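Local structure of dipeptidase AC. Metallo peptidase. MEROPS family M19 (Rhodobacter sphaeroides, 3LY0) at residues H39-L42 / P43-K46; C117-A120 / A121-R124; L153-L157 / G158-L162; N245-D248 / R249-A252. The protein probably hydrolyses dipeptides as a zinc-dependent metallodipeptidase of the M19 membrane dipeptidase family, and binds a phosphinate mimic of L-Ala-D-Ala beside two zinc ions. All coordinates share one frame; numbering follows the deposited sequence.

Interaction 1: H39-L42 / P43-K46; sequences HLDL and PRMK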
ATOM      1  N   HIS A  39      11.926  -8.796   1.519  1.00 11.24           N
ATOM      2  CA  HIS A  39      12.020  -7.650   2.411  1.00 11.58           C
ATOM      3  C   HIS A  39      11.536  -7.930   3.820  1.00 10.84           C
ATOM      4  O   HIS A  39      12.023  -7.322   4.772  1.00 12.96           O
ATOM      5  CB  HIS A  39      11.206  -6.482   1.862  1.00 11.18           C
ATOM      6  CG  HIS A  39      11.764  -5.886   0.612  1.00 11.93           C
ATOM      7  ND1 HIS A  39      10.976  -5.228  -0.306  1.00 10.62           N
ATOM      8  CD2 HIS A  39      13.029  -5.839   0.129  1.00 12.30           C
ATOM      9  CE1 HIS A  39      11.731  -4.802  -1.302  1.00  9.92           C
ATOM     10  NE2 HIS A  39      12.983  -5.157  -1.060  1.00 12.24           N
ATOM     11  N   LEU A  40      10.567  -8.831   3.945  1.00  9.93           N
ATOM     12  CA  LEU A  40       9.873  -9.068   5.210  1.00 11.09           C
ATOM     13  C   LEU A  40       9.911 -10.525   5.656  1.00 12.62           C
ATOM     14  O   LEU A  40       9.966 -11.447   4.833  1.00 13.25           O
ATOM     15  CB  LEU A  40       8.399  -8.644   5.099  1.00 11.52           C
ATOM     16  CG  LEU A  40       8.114  -7.143   5.042  1.00 10.42           C
ATOM     17  CD1 LEU A  40       6.699  -6.903   4.499  1.00 12.17           C
ATOM     18  CD2 LEU A  40       8.289  -6.506   6.400  1.00 11.91           C
ATOM     19  N   ASP A  41       9.864 -10.704   6.975  1.00 10.64           N
ATOM     20  CA  ASP A  41       9.535 -11.954   7.651  1.00 12.47           C
ATOM     21  C   ASP A  41       9.463 -11.583   9.127  1.00 10.98           C
ATOM     22  O   ASP A  41       9.822 -10.465   9.496  1.00 11.82           O
ATOM     23  CB  ASP A  41      10.555 -13.072   7.375  1.00 13.48           C
ATOM     24  CG  ASP A  41      11.990 -12.623   7.562  1.00 14.07           C
ATOM     25  OD1 ASP A  41      12.355 -12.275   8.705  1.00 14.26           O
ATOM     26  OD2 ASP A  41      12.751 -12.627   6.561  1.00 13.88           O
ATOM     27  N   LEU A  42       8.981 -12.484   9.968  1.00 12.80           N
ATOM     28  CA  LEU A  42       8.747 -12.094  11.358  1.00 13.99           C
ATOM     29  C   LEU A  42      10.029 -11.647  12.097  1.00 13.51           C
ATOM     30  O   LEU A  42      10.039 -10.586  12.725  1.00 13.02           O
ATOM     31  CB  LEU A  42       7.978 -13.182  12.115  1.00 13.41           C
ATOM     32  CG  LEU A  42       7.596 -12.819  13.555  1.00 14.70           C
ATOM     33  CD1 LEU A  42       6.887 -11.473  13.625  1.00 15.87           C
ATOM     34  CD2 LEU A  42       6.746 -13.915  14.169  1.00 17.67           C
ATOM     35  N   PRO A  43      11.116 -12.441  12.005  1.00 13.37           N
ATOM     36  CA  PRO A  43      12.334 -12.009  12.699  1.00 14.12           C
ATOM     37  C   PRO A  43      12.836 -10.645  12.229  1.00 13.90           C
ATOM     38  O   PRO A  43      13.195  -9.815  13.073  1.00 13.96           O
ATOM     39  CB  PRO A  43      13.339 -13.114  12.364  1.00 15.70           C
ATOM     40  CG  PRO A  43      12.492 -14.325  12.131  1.00 15.21           C
ATOM     41  CD  PRO A  43      11.264 -13.781  11.416  1.00 15.11           C
ATOM     42  N   ARG A  44      12.868 -10.401  10.921  1.00 11.84           N
ATOM     43  CA  ARG A  44      13.358  -9.110  10.452  1.00 11.76           C
ATOM     44  C   ARG A  44      12.423  -7.960  10.825  1.00 10.59           C
ATOM     45  O   ARG A  44      12.882  -6.841  11.059  1.00 11.87           O
ATOM     46  CB  ARG A  44      13.670  -9.129   8.958  1.00 12.65           C
ATOM     47  CG  ARG A  44      14.947  -9.881   8.616  1.00 13.69           C
ATOM     48  CD  ARG A  44      15.317  -9.713   7.151  1.00 16.07           C
ATOM     49  NE  ARG A  44      14.335 -10.350   6.279  1.00 15.04           N
ATOM     50  CZ  ARG A  44      14.278 -10.187   4.958  1.00 15.26           C
ATOM     51  NH1 ARG A  44      15.136  -9.380   4.344  1.00 16.38           N
ATOM     52  NH2 ARG A  44      13.345 -10.813   4.254  1.00 14.35           N
ATOM     53  N   MET A  45      11.114  -8.222  10.869  1.00 11.18           N
ATOM     54  CA  MET A  45      10.183  -7.208  11.360  1.00 10.38           C
ATOM     55  C   MET A  45      10.580  -6.750  12.755  1.00 12.44           C
ATOM     56  O   MET A  45      10.586  -5.557  13.051  1.00 12.70           O
ATOM     57  CB  MET A  45       8.745  -7.747  11.411  1.00 10.96           C
ATOM     58  CG  MET A  45       8.053  -7.910  10.053  1.00 10.62           C
ATOM     59  SD  MET A  45       6.423  -8.745  10.251  1.00  7.05           S
ATOM     60  CE  MET A  45       5.862  -8.750   8.517  1.00 14.32           C
ATOM     61  N   LYS A  46      10.891  -7.704  13.632  1.00 12.56           N
ATOM     62  CA  LYS A  46      11.250  -7.331  15.000  1.00 13.91           C
ATOM     63  C   LYS A  46      12.560  -6.545  15.031  1.00 14.05           C
ATOM     64  O   LYS A  46      12.681  -5.580  15.777  1.00 14.96           O
ATOM     65  CB  LYS A  46      11.329  -8.550  15.922  1.00 15.05           C
ATOM     66  CG  LYS A  46      10.079  -9.419  15.914  1.00 16.91           C
ATOM     67  CD  LYS A  46       8.813  -8.608  16.173  1.00 19.23           C
ATOM     68  CE  LYS A  46       8.776  -8.041  17.583  1.00 22.14           C
ATOM     69  NZ  LYS A  46       7.458  -7.394  17.865  1.00 23.20           N
TER

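Interaction 2: C117-A120 / A121-R124; sequences CRTA and AEVR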
ATOM      1  N   CYS A 117      -5.824  -7.453  12.924  1.00 11.43           N
ATOM      2  CA  CYS A 117      -6.663  -6.515  13.655  1.00 11.06           C
ATOM      3  C   CYS A 117      -7.857  -6.052  12.843  1.00 12.45           C
ATOM      4  O   CYS A 117      -7.754  -5.831  11.629  1.00 14.40           O
ATOM      5  CB  CYS A 117      -5.851  -5.295  14.090  1.00 12.51           C
ATOM      6  SG  CYS A 117      -4.532  -5.644  15.284  1.00 13.61           S
ATOM      7  N   ARG A 118      -8.980  -5.873  13.527  1.00 11.60           N
ATOM      8  CA  ARG A 118     -10.229  -5.502  12.885  1.00 12.08           C
ATOM      9  C   ARG A 118     -10.746  -4.151  13.368  1.00 13.83           C
ATOM     10  O   ARG A 118     -11.698  -3.609  12.800  1.00 16.75           O
ATOM     11  CB  ARG A 118     -11.274  -6.605  13.118  1.00 15.92           C
ATOM     12  CG  ARG A 118     -10.899  -7.914  12.431  1.00 15.63           C
ATOM     13  CD  ARG A 118     -11.762  -9.101  12.875  1.00 18.93           C
ATOM     14  NE  ARG A 118     -11.540 -10.249  11.994  1.00 20.31           N
ATOM     15  CZ  ARG A 118     -10.523 -11.106  12.100  1.00 18.37           C
ATOM     16  NH1 ARG A 118      -9.625 -10.964  13.068  1.00 22.07           N
ATOM     17  NH2 ARG A 118     -10.403 -12.107  11.231  1.00 21.66           N
ATOM     18  N   THR A 119     -10.117  -3.607  14.408  1.00 13.94           N
ATOM     19  CA  THR A 119     -10.496  -2.305  14.965  1.00 14.17           C
ATOM     20  C   THR A 119      -9.255  -1.470  15.288  1.00 14.46           C
ATOM     21  O   THR A 119      -8.164  -2.016  15.461  1.00 13.45           O
ATOM     22  CB  THR A 119     -11.285  -2.463  16.282  1.00 14.10           C
ATOM     23  OG1 THR A 119     -10.387  -2.863  17.324  1.00 15.58           O
ATOM     24  CG2 THR A 119     -12.401  -3.498  16.143  1.00 16.02           C
ATOM     25  N   ALA A 120      -9.423  -0.153  15.401  1.00 13.69           N
ATOM     26  CA  ALA A 120      -8.298   0.723  15.721  1.00 14.29           C
ATOM     27  C   ALA A 120      -7.801   0.451  17.144  1.00 13.66           C
ATOM     28  O   ALA A 120      -6.605   0.531  17.423  1.00 15.25           O
ATOM     29  CB  ALA A 120      -8.685   2.183  15.559  1.00 19.38           C
ATOM     30  N   ALA A 121      -8.727   0.108  18.036  1.00 14.75           N
ATOM     31  CA  ALA A 121      -8.356  -0.217  19.405  1.00 16.23           C
ATOM     32  C   ALA A 121      -7.424  -1.424  19.439  1.00 14.88           C
ATOM     33  O   ALA A 121      -6.459  -1.454  20.206  1.00 17.17           O
ATOM     34  CB  ALA A 121      -9.596  -0.468  20.259  1.00 17.32           C
ATOM     35  N   GLU A 122      -7.701  -2.420  18.600  1.00 13.43           N
ATOM     36  CA  GLU A 122      -6.837  -3.588  18.543  1.00 14.01           C
ATOM     37  C   GLU A 122      -5.446  -3.222  18.029  1.00 14.87           C
ATOM     38  O   GLU A 122      -4.429  -3.687  18.544  1.00 15.17           O
ATOM     39  CB  GLU A 122      -7.450  -4.686  17.675  1.00 14.02           C
ATOM     40  CG  GLU A 122      -8.642  -5.384  18.336  1.00 14.00           C
ATOM     41  CD  GLU A 122      -9.356  -6.389  17.432  1.00 16.91           C
ATOM     42  OE1 GLU A 122      -8.984  -6.542  16.250  1.00 15.10           O
ATOM     43  OE2 GLU A 122     -10.296  -7.046  17.920  1.00 19.28           O
ATOM     44  N   VAL A 123      -5.397  -2.385  17.001  1.00 14.44           N
ATOM     45  CA  VAL A 123      -4.115  -1.932  16.492  1.00 14.53           C
ATOM     46  C   VAL A 123      -3.299  -1.222  17.578  1.00 13.99           C
ATOM     47  O   VAL A 123      -2.116  -1.501  17.754  1.00 14.90           O
ATOM     48  CB  VAL A 123      -4.297  -1.011  15.275  1.00 15.24           C
ATOM     49  CG1 VAL A 123      -2.963  -0.401  14.876  1.00 13.10           C
ATOM     50  CG2 VAL A 123      -4.924  -1.782  14.108  1.00 13.84           C
ATOM     51  N   ARG A 124      -3.931  -0.302  18.299  1.00 14.23           N
ATOM     52  CA  ARG A 124      -3.224   0.430  19.346  1.00 14.79           C
ATOM     53  C   ARG A 124      -2.787  -0.483  20.490  1.00 16.03           C
ATOM     54  O   ARG A 124      -1.723  -0.277  21.078  1.00 16.67           O
ATOM     55  CB  ARG A 124      -4.072   1.582  19.881  1.00 15.73           C
ATOM     56  CG  ARG A 124      -4.236   2.754  18.917  1.00 16.18           C
ATOM     57  CD  ARG A 124      -4.758   3.957  19.679  1.00 15.70           C
ATOM     58  NE  ARG A 124      -5.100   5.095  18.837  1.00 17.17           N
ATOM     59  CZ  ARG A 124      -4.231   6.025  18.451  1.00 14.13           C
ATOM     60  NH1 ARG A 124      -4.637   7.035  17.702  1.00 17.26           N
ATOM     61  NH2 ARG A 124      -2.955   5.937  18.806  1.00 16.39           N
TER
HETATM   62  O   HOH W   1      -9.278  -9.115  15.223  1.00 21.34           O

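Interaction 3: L153-L157 / G158-L162; sequences LFHSL and GLRSL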
ATOM      1  N   LEU A 153     -19.011 -10.815   2.540  1.00 11.17           N
ATOM      2  CA  LEU A 153     -18.297 -12.008   2.978  1.00 12.52           C
ATOM      3  C   LEU A 153     -16.889 -11.674   3.456  1.00 10.54           C
ATOM      4  O   LEU A 153     -16.501 -12.047   4.564  1.00 11.79           O
ATOM      5  CB  LEU A 153     -18.219 -13.037   1.856  1.00 11.52           C
ATOM      6  CG  LEU A 153     -19.537 -13.693   1.457  1.00 11.28           C
ATOM      7  CD1 LEU A 153     -19.292 -14.609   0.276  1.00 13.15           C
ATOM      8  CD2 LEU A 153     -20.100 -14.482   2.620  1.00 14.44           C
ATOM      9  N   PHE A 154     -16.128 -10.958   2.634  1.00 11.49           N
ATOM     10  CA  PHE A 154     -14.759 -10.629   3.012  1.00 10.63           C
ATOM     11  C   PHE A 154     -14.730  -9.749   4.256  1.00 11.76           C
ATOM     12  O   PHE A 154     -13.877  -9.926   5.115  1.00 10.76           O
ATOM     13  CB  PHE A 154     -13.994  -9.991   1.839  1.00 11.96           C
ATOM     14  CG  PHE A 154     -13.383 -10.998   0.896  1.00 14.06           C
ATOM     15  CD1 PHE A 154     -12.178 -11.616   1.210  1.00 15.45           C
ATOM     16  CD2 PHE A 154     -14.002 -11.317  -0.308  1.00 13.99           C
ATOM     17  CE1 PHE A 154     -11.604 -12.543   0.350  1.00 15.78           C
ATOM     18  CE2 PHE A 154     -13.438 -12.247  -1.180  1.00 15.32           C
ATOM     19  CZ  PHE A 154     -12.234 -12.862  -0.843  1.00 17.77           C
ATOM     20  N   HIS A 155     -15.657  -8.807   4.358  1.00 10.71           N
ATOM     21  CA  HIS A 155     -15.735  -7.971   5.545  1.00 11.94           C
ATOM     22  C   HIS A 155     -15.954  -8.823   6.797  1.00 12.07           C
ATOM     23  O   HIS A 155     -15.332  -8.587   7.841  1.00 11.36           O
ATOM     24  CB  HIS A 155     -16.860  -6.953   5.402  1.00 12.26           C
ATOM     25  CG  HIS A 155     -17.002  -6.064   6.591  1.00 12.00           C
ATOM     26  ND1 HIS A 155     -17.954  -6.279   7.566  1.00 17.17           N
ATOM     27  CD2 HIS A 155     -16.292  -4.980   6.984  1.00 13.45           C
ATOM     28  CE1 HIS A 155     -17.836  -5.350   8.500  1.00 19.04           C
ATOM     29  NE2 HIS A 155     -16.838  -4.549   8.170  1.00 15.28           N
ATOM     30  N   SER A 156     -16.827  -9.816   6.680  1.00 12.12           N
ATOM     31  CA  SER A 156     -17.153 -10.681   7.801  1.00 12.95           C
ATOM     32  C   SER A 156     -15.939 -11.435   8.303  1.00 16.35           C
ATOM     33  O   SER A 156     -15.823 -11.700   9.503  1.00 19.73           O
ATOM     34  CB  SER A 156     -18.241 -11.661   7.395  1.00 14.90           C
ATOM     35  OG  SER A 156     -19.483 -10.994   7.268  1.00 24.66           O
ATOM     36  N   LEU A 157     -15.035 -11.790   7.399  1.00 14.18           N
ATOM     37  CA  LEU A 157     -13.849 -12.529   7.811  1.00 14.57           C
ATOM     38  C   LEU A 157     -12.618 -11.660   8.097  1.00 14.87           C
ATOM     39  O   LEU A 157     -11.545 -12.184   8.409  1.00 17.15           O
ATOM     40  CB  LEU A 157     -13.547 -13.682   6.846  1.00 16.17           C
ATOM     41  CG  LEU A 157     -13.328 -13.359   5.373  1.00 15.64           C
ATOM     42  CD1 LEU A 157     -11.967 -12.722   5.176  1.00 17.04           C
ATOM     43  CD2 LEU A 157     -13.412 -14.634   4.566  1.00 22.14           C
ATOM     44  N   GLY A 158     -12.773 -10.338   8.009  1.00 11.81           N
ATOM     45  CA  GLY A 158     -11.750  -9.433   8.502  1.00 12.69           C
ATOM     46  C   GLY A 158     -11.245  -8.366   7.548  1.00 10.74           C
ATOM     47  O   GLY A 158     -10.379  -7.581   7.915  1.00 11.05           O
ATOM     48  N   LEU A 159     -11.765  -8.321   6.330  1.00 10.71           N
ATOM     49  CA  LEU A 159     -11.297  -7.307   5.388  1.00 10.66           C
ATOM     50  C   LEU A 159     -11.643  -5.916   5.909  1.00 10.91           C
ATOM     51  O   LEU A 159     -12.811  -5.649   6.235  1.00 10.45           O
ATOM     52  CB  LEU A 159     -11.934  -7.517   4.019  1.00 10.42           C
ATOM     53  CG  LEU A 159     -11.457  -6.519   2.961  1.00  9.50           C
ATOM     54  CD1 LEU A 159     -10.036  -6.854   2.527  1.00 10.92           C
ATOM     55  CD2 LEU A 159     -12.406  -6.527   1.775  1.00 12.35           C
ATOM     56  N   ARG A 160     -10.652  -5.020   5.965  1.00  9.56           N
ATOM     57  CA  ARG A 160     -10.907  -3.674   6.473  1.00 10.09           C
ATOM     58  C   ARG A 160     -10.452  -2.547   5.550  1.00 10.91           C
ATOM     59  O   ARG A 160     -10.651  -1.370   5.859  1.00 10.93           O
ATOM     60  CB  ARG A 160     -10.282  -3.496   7.862  1.00 10.64           C
ATOM     61  CG  ARG A 160     -10.938  -4.338   8.962  1.00 11.94           C
ATOM     62  CD  ARG A 160     -12.356  -3.860   9.260  1.00 12.71           C
ATOM     63  NE  ARG A 160     -13.032  -4.639  10.301  1.00 12.39           N
ATOM     64  CZ  ARG A 160     -13.719  -5.751  10.070  1.00 12.34           C
ATOM     65  NH1 ARG A 160     -14.324  -6.377  11.076  1.00 16.17           N
ATOM     66  NH2 ARG A 160     -13.806  -6.249   8.847  1.00 12.75           N
ATOM     67  N   SER A 161      -9.866  -2.909   4.411  1.00  8.92           N
ATOM     68  CA  SER A 161      -9.291  -1.937   3.498  1.00  8.95           C
ATOM     69  C   SER A 161      -9.341  -2.503   2.098  1.00 10.65           C
ATOM     70  O   SER A 161      -9.098  -3.691   1.900  1.00  9.52           O
ATOM     71  CB  SER A 161      -7.832  -1.705   3.888  1.00 10.70           C
ATOM     72  OG  SER A 161      -7.244  -0.709   3.083  1.00 14.12           O
ATOM     73  N   LEU A 162      -9.638  -1.652   1.122  1.00  8.81           N
ATOM     74  CA  LEU A 162      -9.823  -2.101  -0.248  1.00  8.90           C
ATOM     75  C   LEU A 162      -9.455  -1.000  -1.237  1.00 10.21           C
ATOM     76  O   LEU A 162      -9.979   0.120  -1.170  1.00 10.15           O
ATOM     77  CB  LEU A 162     -11.292  -2.521  -0.448  1.00 10.92           C
ATOM     78  CG  LEU A 162     -11.735  -2.906  -1.855  1.00 12.14           C
ATOM     79  CD1 LEU A 162     -10.915  -4.060  -2.393  1.00 17.55           C
ATOM     80  CD2 LEU A 162     -13.225  -3.249  -1.887  1.00 20.45           C
TER
HETATM   81  O   HOH W   2     -16.094  -8.474  10.575  1.00 21.55           O

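Interaction 4: N245-D248 / R249-A252; sequences NLTD and RQLA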
ATOM      1  N   ASN A 245       1.923   8.405  -9.116  1.00 10.54           N
ATOM      2  CA  ASN A 245       2.002   9.443  -8.086  1.00  9.52           C
ATOM      3  C   ASN A 245       0.833  10.435  -8.105  1.00  9.84           C
ATOM      4  O   ASN A 245      -0.030  10.384  -8.992  1.00 11.34           O
ATOM      5  CB  ASN A 245       3.366  10.135  -8.156  1.00  9.44           C
ATOM      6  CG  ASN A 245       4.483   9.255  -7.627  1.00  9.02           C
ATOM      7  OD1 ASN A 245       4.234   8.291  -6.893  1.00  9.45           O
ATOM      8  ND2 ASN A 245       5.716   9.587  -7.975  1.00 10.90           N
ATOM      9  N   LEU A 246       0.801  11.310  -7.104  1.00  9.81           N
ATOM     10  CA  LEU A 246      -0.336  12.190  -6.880  1.00 10.48           C
ATOM     11  C   LEU A 246       0.026  13.630  -7.236  1.00 10.38           C
ATOM     12  O   LEU A 246       1.049  14.143  -6.794  1.00 11.54           O
ATOM     13  CB  LEU A 246      -0.761  12.120  -5.407  1.00 10.15           C
ATOM     14  CG  LEU A 246      -1.355  10.785  -4.942  1.00 10.77           C
ATOM     15  CD1 LEU A 246      -1.334  10.690  -3.427  1.00 11.52           C
ATOM     16  CD2 LEU A 246      -2.761  10.602  -5.474  1.00 11.87           C
ATOM     17  N   THR A 247      -0.830  14.283  -8.011  1.00 11.45           N
ATOM     18  CA  THR A 247      -0.598  15.691  -8.351  1.00 12.47           C
ATOM     19  C   THR A 247      -0.930  16.582  -7.160  1.00 12.01           C
ATOM     20  O   THR A 247      -1.584  16.150  -6.200  1.00 12.25           O
ATOM     21  CB  THR A 247      -1.469  16.141  -9.527  1.00 13.26           C
ATOM     22  OG1 THR A 247      -2.842  16.193  -9.110  1.00 14.13           O
ATOM     23  CG2 THR A 247      -1.338  15.176 -10.700  1.00 15.42           C
ATOM     24  N   ASP A 248      -0.476  17.829  -7.215  1.00 13.59           N
ATOM     25  CA  ASP A 248      -0.763  18.758  -6.130  1.00 12.76           C
ATOM     26  C   ASP A 248      -2.262  18.970  -5.959  1.00 14.86           C
ATOM     27  O   ASP A 248      -2.744  19.153  -4.837  1.00 16.03           O
ATOM     28  CB  ASP A 248      -0.043  20.096  -6.346  1.00 14.69           C
ATOM     29  CG  ASP A 248       1.448  20.013  -6.056  1.00 18.16           C
ATOM     30  OD1 ASP A 248       1.927  18.958  -5.589  1.00 15.84           O
ATOM     31  OD2 ASP A 248       2.144  21.019  -6.300  1.00 21.57           O
ATOM     32  N   ARG A 249      -2.998  18.928  -7.067  1.00 14.96           N
ATOM     33  CA  ARG A 249      -4.446  19.051  -7.016  1.00 14.22           C
ATOM     34  C   ARG A 249      -5.041  17.884  -6.239  1.00 14.98           C
ATOM     35  O   ARG A 249      -5.920  18.063  -5.400  1.00 14.95           O
ATOM     36  CB  ARG A 249      -5.045  19.109  -8.419  1.00 14.97           C
ATOM     37  CG  ARG A 249      -6.534  19.449  -8.413  1.00 19.98           C
ATOM     38  CD  ARG A 249      -7.171  19.263  -9.773  1.00 19.24           C
ATOM     39  NE  ARG A 249      -7.124  17.865 -10.190  1.00 18.78           N
ATOM     40  CZ  ARG A 249      -8.057  16.965  -9.886  1.00 22.60           C
ATOM     41  NH1 ARG A 249      -9.119  17.320  -9.176  1.00 23.33           N
ATOM     42  NH2 ARG A 249      -7.926  15.714 -10.294  1.00 20.37           N
ATOM     43  N   GLN A 250      -4.550  16.685  -6.527  1.00 12.41           N
ATOM     44  CA  GLN A 250      -5.002  15.508  -5.793  1.00 11.96           C
ATOM     45  C   GLN A 250      -4.629  15.592  -4.306  1.00 12.28           C
ATOM     46  O   GLN A 250      -5.427  15.266  -3.421  1.00 14.21           O
ATOM     47  CB  GLN A 250      -4.421  14.243  -6.419  1.00 11.60           C
ATOM     48  CG  GLN A 250      -5.016  13.891  -7.770  1.00 12.81           C
ATOM     49  CD  GLN A 250      -4.348  12.682  -8.374  1.00 12.67           C
ATOM     50  OE1 GLN A 250      -3.147  12.685  -8.609  1.00 11.74           O
ATOM     51  NE2 GLN A 250      -5.120  11.622  -8.608  1.00 14.12           N
ATOM     52  N   LEU A 251      -3.406  16.028  -4.028  1.00 11.61           N
ATOM     53  CA  LEU A 251      -2.982  16.198  -2.646  1.00 11.97           C
ATOM     54  C   LEU A 251      -3.895  17.177  -1.898  1.00 12.23           C
ATOM     55  O   LEU A 251      -4.221  16.963  -0.728  1.00 12.88           O
ATOM     56  CB  LEU A 251      -1.519  16.660  -2.573  1.00 11.41           C
ATOM     57  CG  LEU A 251      -0.462  15.676  -3.077  1.00 12.16           C
ATOM     58  CD1 LEU A 251       0.909  16.335  -3.034  1.00 13.72           C
ATOM     59  CD2 LEU A 251      -0.451  14.391  -2.265  1.00 11.52           C
ATOM     60  N   ALA A 252      -4.291  18.261  -2.564  1.00 14.14           N
ATOM     61  CA  ALA A 252      -5.139  19.258  -1.918  1.00 14.46           C
ATOM     62  C   ALA A 252      -6.495  18.662  -1.551  1.00 15.02           C
ATOM     63  O   ALA A 252      -7.048  18.964  -0.503  1.00 16.42           O
ATOM     64  CB  ALA A 252      -5.311  20.478  -2.815  1.00 15.33           C
TER
HETATM   65  O   HOH W   3      -4.449  17.019 -11.123  1.00 20.71           O

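Interaction 1: H39-L42 / P43-K46
Arg44 doubles back toward the start of its own helix and clasps Asp41, three residues earlier. Arg44 CB passes 3.4 Å from Asp41 OD1, and CG runs close to the same oxygen. CD then crosses to the other carboxylate oxygen, where a bend at the third torsion (chi3 -66°) turns NE and the guanidinium toward that oxygen. Arg44 NE lies 2.8 Å from Asp41 OD2 and Arg44 NH2 3.0 Å from the same atom, a salt bridge in which both nitrogens come from one face of the carboxylate, its plane 30° from that of the guanidinium. His39 O lies 3.6 Å above the guanidinium centre of Arg44, and NH1 goes to Gly38 O. Asp41 is the N-cap of helix 42-48: its OD1 accepts from Arg44 N at 2.9 Å, so each carboxylate oxygen has its own task. A short acidic side chain suits this place, where it can probably also offset the positive end of the helix dipole. Replacing Arg44 by an alanine is likely to leave Asp41 OD2 without its cationic mate and the carboxylate freer to turn. Pro43 fits the first turn, where a missing N-H costs no helical bond. Across the cap, Leu40 CD2 meets Met45 CG at 3.9 Å, a hydrophobic staple between the residue before the N-cap and the fourth helical one, and Met45 continues onto Phe50 and Phe55 of strand 50-57.

Interaction 2: C117-A120 / A121-R124
A chi1 of 73° sets Thr119 OG1 between its own backbone N and carbonyl carbon, facing Glu122 N, while the chain of Glu122, extended beyond CG (chi2 174°), carries its carboxylate back to Arg118. Thr119 is the N-cap of helix 120-129, which follows strand 114-116 in the TIM-barrel-type fold. Its OG1 accepts from Glu122 N at 3.0 Å, and its carbonyl O takes the N-H of Val123. Threonine suits the position because its hydroxyl sits on the first side-chain carbon, close enough to replace a missing backbone acceptor. The Thr119 and Glu122 side chains cross at about a right angle, bringing Glu122 CG within 3.2 Å of Thr119 OG1. Glu122 OE1 accepts from Arg118 N at 2.8 Å in a nearly straight bond (170° at the hydrogen), so the glutamate fixes the residue before the cap; its negative charge near the helix start is also likely to be favourable. The guanidinium of Arg118 is shared: NH2 reaches Leu157 O, while NH1 gives to a water in its plane that lies 2.8 Å from Glu122 OE1. Among the buried side chains, Cys117 CB lies 3.6 Å from Val123 CG2.

Interaction 3: L153-L157 / G158-L162
A Schellman motif closes helix 149-157, tying Phe154 and His155 to Gly158 and Leu159 as the chain turns into strand 159-163. Leu159 N reaches back to Phe154 O at 2.9 Å, and Gly158 N gives to His155 O at 3.1 Å, with only a weak bond to Phe154 O besides. Gly158 has a phi of 127°, and a CB on it would fall 2.2 Å from Leu157 O, which explains why the residue lacks a side chain. The hydrophobic partner of the motif is also present: Phe154 CB lies 3.8 Å from Leu159 CD2, and both side chains pack on Met138 of strand 132-139. The turn therefore completes a beta-alpha-beta unit in which strand 132-139 leads through helix 149-157 to its parallel neighbour 159-163. Arg160 folds back onto the last turn of the helix. Its chain, bent at chi2 (-68°), brings the guanidinium over one face of the His155 ring, stacked with the planes 23° apart and NH2 above the ring toward its rim. Arg160 NH2 also gives one proton to His155 O at 3.0 Å, on a lone pair in the carbonyl plane, and another to Leu159 O at 2.9 Å, reached from above its carbonyl plane. Arginine suits the place because one flat group can lie against a ring face while its edge serves carbonyls. At that edge a water accepts from Arg160 NH1 and donates to His155 O, joining Gly158 N and Arg160 NH2 as a third donor to this oxygen, while Arg160 NE gives to Arg118 O.

Interaction 4: N245-D248 / R249-A252
Thr247 and Gln250 face each other across the first turn of helix 248-256, their CA atoms 5.1 Å apart. The backbone is extended at Thr247 (psi 165°) and becomes helical at Asp248, after which Leu251 N bonds to Thr247 O at 2.8 Å. With chi1 at 70°, Thr247 holds OG1 toward Gln250 N, which it meets at 3.1 Å. Gln250 returns the bond: its OE1 accepts from Thr247 N at 2.9 Å, on a lone pair in the amide plane. Glutamine suits the site, being just long enough to reach back to the cap, and its side chain also touches Pro184 and Phe218. With a leucine here, Thr247 N would probably be left without its acceptor. Leu246 CD2 lies 3.8 Å from Gln250 OE1. A water joins Thr247 OG1 to Arg249 NE, while the far end of Arg249 forms salt bridges with Glu215 and Asp219. On the buried side Leu246 CB touches Leu251 CD2 at 3.9 Å, and Leu251 continues onto helix 283-296. The reciprocal Thr247 and Gln250 bonds form a capping box, and Leu246 with Leu251 adds the hydrophobic staple that often accompanies one.

How the interactions relate
Interactions 1, 2 and 4 start helices, whereas interaction 3 ends one. All are partly buried: interactions 1 and 4 each have four buried residues, interaction 3 three and interaction 2 two, while Lys46 and Arg249 are exposed. Interaction 1 uses a carboxylate cap reinforced by a salt bridge, interactions 2 and 4 a threonine hydroxyl. Only in interaction 4 does the third helical side chain accept from the N-cap N-H; in interaction 2 the glutamate takes the N-H one residue earlier. Interactions 2 and 3 are joined directly, Arg118 and Arg160 each donating to a backbone carbonyl of the other region. Interactions 1 and 4 lie on opposite sides of the chain's centre, both closer to the zinc site than interaction 2.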